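Side-chain contacts in 5-formyl-3-hydroxy-2-methylpyridine 4-carboxylate 5-dehydrogenase (Mesorhizobium japonicum MAFF 303099, PDB 4OM8), which oxidises 5-formyl-3-hydroxy-2-methylpyridine-4-carboxylate with NAD(+) in vitamin B6 breakdown, and can also reduce the same aldehyde to 4-pyridoxic acid with NADH: residues Ser116-Ile120 against Thr121-Ala125; Lys242-Ser245 against Ser246-Ala250. All coordinates share one frame; numbering follows the deposited sequence.

Interaction 1: Ser116-Ile120 against Thr121-Ala125. With NAD (nicotinamide-adenine-dinucleotide), chain C.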
ATOM      1  N   SER A 116     -15.219  -1.408 -13.142  1.00 12.73           N
ATOM      2  CA  SER A 116     -13.782  -1.487 -12.906  1.00 13.20           C
ATOM      3  C   SER A 116     -12.998  -1.803 -14.183  1.00 12.48           C
ATOM      4  O   SER A 116     -11.893  -1.301 -14.374  1.00 15.79           O
ATOM      5  CB  SER A 116     -13.488  -2.544 -11.840  1.00 13.40           C
ATOM      6  OG  SER A 116     -14.023  -2.162 -10.584  1.00 16.30           O
ATOM      7  N   GLY A 117     -13.557  -2.635 -15.052  1.00 13.34           N
ATOM      8  CA  GLY A 117     -12.762  -3.196 -16.131  1.00 14.68           C
ATOM      9  C   GLY A 117     -13.276  -3.077 -17.548  1.00 14.96           C
ATOM     10  O   GLY A 117     -12.622  -3.538 -18.479  1.00 15.31           O
ATOM     11  N   ILE A 118     -14.448  -2.473 -17.723  1.00 12.80           N
ATOM     12  CA  ILE A 118     -14.973  -2.270 -19.064  1.00 14.52           C
ATOM     13  C   ILE A 118     -14.659  -0.846 -19.510  1.00 13.37           C
ATOM     14  O   ILE A 118     -14.965   0.107 -18.799  1.00 13.77           O
ATOM     15  CB  ILE A 118     -16.482  -2.536 -19.105  1.00 13.68           C
ATOM     16  CG1 ILE A 118     -16.765  -3.953 -18.576  1.00 11.98           C
ATOM     17  CG2 ILE A 118     -17.014  -2.352 -20.526  1.00 13.02           C
ATOM     18  CD1 ILE A 118     -18.226  -4.254 -18.334  1.00 14.72           C
ATOM     19  N   PRO A 119     -14.036  -0.688 -20.691  1.00 13.44           N
ATOM     20  CA  PRO A 119     -13.666   0.662 -21.126  1.00 12.23           C
ATOM     21  C   PRO A 119     -14.872   1.579 -21.235  1.00 11.42           C
ATOM     22  O   PRO A 119     -15.930   1.167 -21.728  1.00 11.93           O
ATOM     23  CB  PRO A 119     -13.039   0.442 -22.509  1.00 15.19           C
ATOM     24  CG  PRO A 119     -12.655  -0.987 -22.541  1.00 21.81           C
ATOM     25  CD  PRO A 119     -13.603  -1.723 -21.647  1.00 14.24           C
ATOM     26  N   ILE A 120     -14.718   2.808 -20.763  1.00 11.44           N
ATOM     27  CA  ILE A 120     -15.803   3.781 -20.861  1.00  9.98           C
ATOM     28  C   ILE A 120     -16.116   4.005 -22.336  1.00 11.03           C
ATOM     29  O   ILE A 120     -17.262   4.231 -22.717  1.00 11.74           O
ATOM     30  CB  ILE A 120     -15.427   5.112 -20.171  1.00  9.60           C
ATOM     31  CG1 ILE A 120     -14.987   4.859 -18.717  1.00 10.23           C
ATOM     32  CG2 ILE A 120     -16.592   6.084 -20.199  1.00 11.00           C
ATOM     33  CD1 ILE A 120     -15.942   3.973 -17.909  1.00 12.51           C
ATOM     34  N   THR A 121     -15.084   3.898 -23.172  1.00 11.43           N
ATOM     35  CA  THR A 121     -15.250   4.059 -24.615  1.00 15.00           C
ATOM     36  C   THR A 121     -16.218   3.026 -25.204  1.00 12.78           C
ATOM     37  O   THR A 121     -17.004   3.340 -26.121  1.00 13.98           O
ATOM     38  CB  THR A 121     -13.892   3.960 -25.309  1.00 12.50           C
ATOM     39  OG1 THR A 121     -13.082   5.053 -24.869  1.00 14.04           O
ATOM     40  CG2 THR A 121     -14.038   4.009 -26.827  1.00 17.71           C
ATOM     41  N   LYS A 122     -16.185   1.807 -24.672  1.00 12.62           N
ATOM     42  CA  LYS A 122     -17.134   0.784 -25.101  1.00 13.14           C
ATOM     43  C   LYS A 122     -18.527   1.035 -24.542  1.00 16.20           C
ATOM     44  O   LYS A 122     -19.523   0.924 -25.256  1.00 15.15           O
ATOM     45  CB  LYS A 122     -16.656  -0.604 -24.686  1.00 13.84           C
ATOM     46  CG  LYS A 122     -15.558  -1.157 -25.564  1.00 18.54           C
ATOM     47  CD  LYS A 122     -15.262  -2.601 -25.212  1.00 24.81           C
ATOM     48  CE  LYS A 122     -14.089  -3.117 -26.035  1.00 38.84           C
ATOM     49  NZ  LYS A 122     -13.843  -4.563 -25.795  1.00 38.18           N
ATOM     50  N   LEU A 123     -18.594   1.397 -23.267  1.00 12.01           N
ATOM     51  CA  LEU A 123     -19.886   1.602 -22.616  1.00 11.64           C
ATOM     52  C   LEU A 123     -20.691   2.706 -23.289  1.00 14.33           C
ATOM     53  O   LEU A 123     -21.901   2.563 -23.480  1.00 13.33           O
ATOM     54  CB  LEU A 123     -19.684   1.925 -21.137  1.00 11.41           C
ATOM     55  CG  LEU A 123     -19.135   0.755 -20.312  1.00 10.60           C
ATOM     56  CD1 LEU A 123     -18.931   1.183 -18.861  1.00 14.03           C
ATOM     57  CD2 LEU A 123     -20.085  -0.437 -20.401  1.00 13.17           C
ATOM     58  N   GLN A 124     -20.028   3.794 -23.679  1.00 14.43           N
ATOM     59  CA  GLN A 124     -20.763   4.963 -24.155  1.00 10.71           C
ATOM     60  C   GLN A 124     -21.266   4.768 -25.589  1.00 13.28           C
ATOM     61  O   GLN A 124     -22.095   5.553 -26.076  1.00 17.06           O
ATOM     62  CB  GLN A 124     -19.916   6.235 -24.033  1.00 12.35           C
ATOM     63  CG  GLN A 124     -18.696   6.268 -24.936  1.00 11.80           C
ATOM     64  CD  GLN A 124     -17.697   7.357 -24.566  1.00 10.73           C
ATOM     65  OE1 GLN A 124     -16.534   7.287 -24.966  1.00 14.05           O
ATOM     66  NE2 GLN A 124     -18.141   8.370 -23.823  1.00 11.65           N
ATOM     67  N   ALA A 125     -20.821   3.701 -26.244  1.00 13.17           N
ATOM     68  CA  ALA A 125     -21.360   3.354 -27.558  1.00 14.98           C
ATOM     69  C   ALA A 125     -22.814   2.879 -27.452  1.00 20.07           C
ATOM     70  O   ALA A 125     -23.481   2.676 -28.466  1.00 22.07           O
ATOM     71  CB  ALA A 125     -20.498   2.286 -28.220  1.00 15.33           C
TER
HETATM   72  PA  NAD C 402     -22.810  -6.910  -7.067  0.74 14.21           P
HETATM   73  O1A NAD C 402     -22.855  -8.195  -7.876  0.74 16.80           O
HETATM   74  O2A NAD C 402     -22.558  -6.953  -5.568  0.74 12.72           O
HETATM   75  O5B NAD C 402     -24.196  -6.131  -7.315  0.74 16.41           O
HETATM   76  C5B NAD C 402     -24.781  -6.011  -8.612  0.74 13.93           C
HETATM   77  C4B NAD C 402     -26.247  -5.653  -8.425  0.74 13.34           C
HETATM   78  O4B NAD C 402     -26.816  -5.298  -9.686  0.74 15.33           O
HETATM   79  C3B NAD C 402     -27.042  -6.839  -7.879  0.74 13.40           C
HETATM   80  O3B NAD C 402     -27.725  -6.467  -6.675  0.74 14.85           O
HETATM   81  C2B NAD C 402     -28.009  -7.175  -9.007  0.74 16.35           C
HETATM   82  O2B NAD C 402     -29.281  -7.681  -8.572  0.74 14.01           O
HETATM   83  C1B NAD C 402     -28.148  -5.834  -9.699  0.74 16.90           C
HETATM   84  N9A NAD C 402     -28.629  -5.870 -11.091  0.74 15.61           N
HETATM   85  C8A NAD C 402     -28.384  -6.798 -12.031  0.74 15.88           C
HETATM   86  N7A NAD C 402     -28.983  -6.463 -13.201  0.74 16.06           N
HETATM   87  C5A NAD C 402     -29.621  -5.295 -13.013  0.74 14.95           C
HETATM   88  C6A NAD C 402     -30.447  -4.385 -13.825  0.74 15.32           C
HETATM   89  N6A NAD C 402     -30.724  -4.654 -15.124  0.74 18.27           N
HETATM   90  N1A NAD C 402     -30.922  -3.270 -13.227  0.74 16.13           N
HETATM   91  C2A NAD C 402     -30.663  -2.985 -11.940  0.74 16.15           C
HETATM   92  N3A NAD C 402     -29.919  -3.769 -11.143  0.74 14.11           N
HETATM   93  C4A NAD C 402     -29.388  -4.916 -11.619  0.74 13.08           C
HETATM   94  O3  NAD C 402     -21.782  -5.930  -7.830  0.74 13.31           O
HETATM   95  PN  NAD C 402     -20.843  -4.807  -7.159  0.74 14.51           P
HETATM   96  O1N NAD C 402     -19.647  -5.473  -6.506  0.74 16.11           O
HETATM   97  O2N NAD C 402     -21.648  -3.813  -6.352  0.74 12.97           O
HETATM   98  O5D NAD C 402     -20.298  -4.049  -8.462  0.74 13.40           O
HETATM   99  C5D NAD C 402     -21.171  -3.311  -9.328  0.74 12.98           C
HETATM  100  C4D NAD C 402     -20.302  -2.595 -10.355  0.74 11.07           C
HETATM  101  O4D NAD C 402     -19.343  -1.819  -9.643  0.74 13.77           O
HETATM  102  C3D NAD C 402     -19.503  -3.556 -11.221  0.74 12.55           C
HETATM  103  O3D NAD C 402     -19.307  -2.918 -12.486  0.74 13.17           O
HETATM  104  C2D NAD C 402     -18.161  -3.654 -10.523  0.74 12.44           C
HETATM  105  O2D NAD C 402     -17.095  -3.933 -11.437  0.74 12.12           O
HETATM  106  C1D NAD C 402     -18.013  -2.254  -9.953  0.74 12.46           C
HETATM  107  N1N NAD C 402     -17.168  -2.157  -8.751  0.74 13.62           N
HETATM  108  C2N NAD C 402     -17.085  -3.148  -7.840  0.74 14.64           C
HETATM  109  C3N NAD C 402     -16.282  -2.987  -6.707  0.74 13.56           C
HETATM  110  C7N NAD C 402     -16.113  -4.065  -5.670  0.74 19.73           C
HETATM  111  O7N NAD C 402     -16.980  -4.900  -5.459  0.74 18.88           O
HETATM  112  N7N NAD C 402     -14.961  -4.082  -5.002  0.74 12.90           N
HETATM  113  C4N NAD C 402     -15.579  -1.801  -6.524  0.74 16.05           C
HETATM  114  C5N NAD C 402     -15.698  -0.796  -7.474  0.74 13.97           C
HETATM  115  C6N NAD C 402     -16.512  -1.001  -8.578  0.74 12.66           C
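Pro119, Ile120 and Leu123 meet in the first turn of helix 120-123, in the Rossmann-type NAD-binding domain. Pro119 is the N-cap residue, at the end of the loop that follows strand 110-113. Its carbonyl oxygen starts the helical bonding. Leu123 N gives it a fairly straight bond of 3.1 Å, N-H...O angle 162°, arriving in the carbonyl plane. Lys122 N adds a weak, bent bond to the same oxygen. One residue further on, Gln124 N bonds to Ile120 O at 3.0 Å.

The apolar contacts centre on Leu123. The Leu123 side chain starts toward the loop, with CG beside its own backbone N (chi1 -68°). This brings CD2 to 3.6 Å from Ile118 CG2, the two side chains crossing at about a right angle. Its other methyl, CD1, lies farther off, 4.2 Å from Ile120 CD1. Met133 of strand 133-137 and Tyr98 of helix 91-102 also touch Leu123. Replacing Leu123 by an alanine removes both methyls, which would probably leave Ile118 CG2 without its nearest apolar partner in the turn and open a gap beside Ile120. Pro119 lies on the more exposed side, where its ring runs alongside the aliphatic chain of Lys122, CD to CD 4.0 Å.

The loop also reaches the cofactor. Ile118 touches Glu89 and Lys94, both NAD(+)-binding residues. Ser116 OG is hydrogen-bonded to His137, a residue inferred to be important for catalysis, and lies 3.4 Å from C6N of the NAD nicotinamide. At the far end of the turn, Gln124 CG, placed between its own backbone N and carbonyl carbon, sits 3.3 Å from Ile120 O.

Interaction 2: Lys242-Ser245 against Ser246-Ala250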
ATOM      1  N   LYS A 242      16.593   5.488  -9.410  1.00 10.61           N
ATOM      2  CA  LYS A 242      17.291   5.209 -10.668  1.00 10.99           C
ATOM      3  C   LYS A 242      18.269   4.029 -10.526  1.00 10.51           C
ATOM      4  O   LYS A 242      18.207   3.069 -11.296  1.00 12.14           O
ATOM      5  CB  LYS A 242      18.030   6.463 -11.151  1.00 11.30           C
ATOM      6  CG  LYS A 242      18.986   6.251 -12.328  1.00 11.74           C
ATOM      7  CD  LYS A 242      19.632   7.579 -12.718  1.00 13.35           C
ATOM      8  CE  LYS A 242      20.729   7.383 -13.761  1.00 17.34           C
ATOM      9  NZ  LYS A 242      21.302   8.712 -14.179  1.00 20.56           N
ATOM     10  N   SER A 243      19.155   4.101  -9.541  1.00 10.81           N
ATOM     11  CA  SER A 243      20.168   3.065  -9.353  1.00 12.87           C
ATOM     12  C   SER A 243      19.552   1.696  -9.153  1.00 11.65           C
ATOM     13  O   SER A 243      19.979   0.719  -9.768  1.00 15.74           O
ATOM     14  CB  SER A 243      21.052   3.400  -8.151  1.00 17.59           C
ATOM     15  OG  SER A 243      21.743   4.614  -8.356  1.00 37.33           O
ATOM     16  N   VAL A 244      18.547   1.621  -8.289  1.00 10.77           N
ATOM     17  CA  VAL A 244      17.951   0.327  -7.978  1.00 11.44           C
ATOM     18  C   VAL A 244      17.075  -0.184  -9.113  1.00 13.01           C
ATOM     19  O   VAL A 244      17.176  -1.350  -9.505  1.00 12.17           O
ATOM     20  CB  VAL A 244      17.131   0.391  -6.689  1.00  9.95           C
ATOM     21  CG1 VAL A 244      16.457  -0.944  -6.416  1.00 10.82           C
ATOM     22  CG2 VAL A 244      18.049   0.762  -5.531  1.00 15.61           C
ATOM     23  N   SER A 245      16.224   0.681  -9.659  1.00 11.48           N
ATOM     24  CA  SER A 245      15.303   0.235 -10.701  1.00 10.22           C
ATOM     25  C   SER A 245      16.067  -0.192 -11.950  1.00 10.48           C
ATOM     26  O   SER A 245      15.567  -1.013 -12.721  1.00 12.32           O
ATOM     27  CB  SER A 245      14.269   1.316 -11.039  1.00 13.54           C
ATOM     28  OG  SER A 245      14.844   2.408 -11.735  1.00 11.15           O
ATOM     29  N   SER A 246      17.281   0.327 -12.131  1.00 10.56           N
ATOM     30  CA  SER A 246      18.103  -0.022 -13.290  0.53 12.58           C
ATOM     31  C   SER A 246      18.375  -1.524 -13.392  1.00 19.12           C
ATOM     32  O   SER A 246      18.549  -2.054 -14.491  1.00 21.71           O
ATOM     33  CB  SER A 246      19.430   0.753 -13.266  0.53 13.11           C
ATOM     34  OG  SER A 246      20.316   0.315 -12.242  0.53 15.20           O
ATOM     35  N   PHE A 247      18.429  -2.213 -12.254  1.00 13.69           N
ATOM     36  CA  PHE A 247      18.595  -3.664 -12.305  1.00 17.35           C
ATOM     37  C   PHE A 247      17.369  -4.394 -11.776  1.00 13.82           C
ATOM     38  O   PHE A 247      17.088  -5.511 -12.211  1.00 15.91           O
ATOM     39  CB  PHE A 247      19.852  -4.119 -11.541  1.00 14.83           C
ATOM     40  CG  PHE A 247      19.783  -3.917 -10.055  1.00 17.74           C
ATOM     41  CD1 PHE A 247      19.219  -4.880  -9.226  1.00 16.32           C
ATOM     42  CD2 PHE A 247      20.316  -2.777  -9.482  1.00 17.69           C
ATOM     43  CE1 PHE A 247      19.166  -4.695  -7.862  1.00 17.15           C
ATOM     44  CE2 PHE A 247      20.276  -2.584  -8.114  1.00 19.94           C
ATOM     45  CZ  PHE A 247      19.699  -3.541  -7.303  1.00 20.03           C
ATOM     46  N   LEU A 248      16.615  -3.783 -10.863  1.00 11.21           N
ATOM     47  CA  LEU A 248      15.505  -4.520 -10.262  1.00 12.09           C
ATOM     48  C   LEU A 248      14.301  -4.617 -11.205  1.00  9.83           C
ATOM     49  O   LEU A 248      13.625  -5.642 -11.219  1.00 11.00           O
ATOM     50  CB  LEU A 248      15.096  -3.900  -8.920  1.00 12.82           C
ATOM     51  CG  LEU A 248      14.064  -4.682  -8.093  1.00 13.45           C
ATOM     52  CD1 LEU A 248      14.524  -6.129  -7.911  1.00 17.00           C
ATOM     53  CD2 LEU A 248      13.831  -4.035  -6.740  1.00 13.73           C
ATOM     54  N   ASN A 249      14.017  -3.575 -11.991  1.00  9.94           N
ATOM     55  CA  ASN A 249      12.915  -3.670 -12.957  1.00  9.75           C
ATOM     56  C   ASN A 249      13.092  -4.854 -13.895  1.00 11.26           C
ATOM     57  O   ASN A 249      12.124  -5.522 -14.260  1.00 11.77           O
ATOM     58  CB  ASN A 249      12.771  -2.395 -13.803  1.00 10.41           C
ATOM     59  CG  ASN A 249      12.037  -1.278 -13.075  1.00  9.90           C
ATOM     60  OD1 ASN A 249      11.472  -1.474 -11.998  1.00 10.38           O
ATOM     61  ND2 ASN A 249      12.045  -0.092 -13.673  1.00 10.15           N
ATOM     62  N   ALA A 250      14.341  -5.114 -14.268  1.00 12.18           N
ATOM     63  CA  ALA A 250      14.648  -6.225 -15.151  1.00 12.99           C
ATOM     64  C   ALA A 250      14.321  -7.578 -14.527  1.00 14.50           C
ATOM     65  O   ALA A 250      14.061  -8.540 -15.249  1.00 18.31           O
ATOM     66  CB  ALA A 250      16.118  -6.172 -15.554  1.00 16.79           C
TER
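Val244 meets Phe247 and Leu248, and Ser245 meets Asn249, one turn further along helix 238-251. Backbone bonds come first. Leu248 N bonds to Val244 O at 2.8 Å, and Asn249 N to Ser245 O at 3.1 Å. Ser246 N reaches Lys242 O in the same four-residue spacing. Phe247 N breaks the pattern. It bonds to Val244 O, three residues back, at 3.1 Å, from well above the carbonyl plane. Val244 O is therefore gripped by two amides, and the helix is kinked here.

One side-chain bond belongs to this irregularity. Ser246 OG points back to Ser243 O, the carbonyl that Phe247 N does not use. Ser246 OG lies only 2.5 Å from Ser243 O, in one of two conformers of Ser246, so the exact geometry is doubtful. Ser245 OG bonds within its own helix, to Tyr241 O. Asn249 ND2 packs 3.7 Å from Ser245 CB, but its hydrogen bond goes to Asp257 O of the second subunit.

The ring of Phe247 makes a carbonyl contact. Its CG lies between the backbone N and the carbonyl carbon (chi1 67°), which folds the ring back over the preceding turn. Val244 O then sits 3.4 Å above the plane of the Phe247 ring, displaced toward the rim.

Apolar contacts are looser. Val244 CG1 is 4.2 Å from Phe247 CZ and 4.1 Å from Leu248 CD2. The Val244 and Leu248 side chains lie side by side and point the same way.

Tyr192 of the second subunit packs on Val244, and Val258 of that subunit on Ser246. This is a kinked alpha-helix of the C-terminal domain, set in the interface of the homodimer.

Interactions 1 and 2 follow one another along the chain and fall in different domains. Interaction 1 lies in the NAD-binding domain, interaction 2 in the C-terminal domain. Their centres are 35 Å apart and their nearest atoms about 23 Å, so they do not touch. Both are local contacts, one at a helix start after a loop, the other within a helix. Their surroundings differ. Residues 116-125 sit about 15 Å, centre to centre, from the middle of the chain and contribute Ser116 to the NAD pocket. Residues 242-250 lie about 32 Å from it, away from the annotated sites, and take part in the dimer interface.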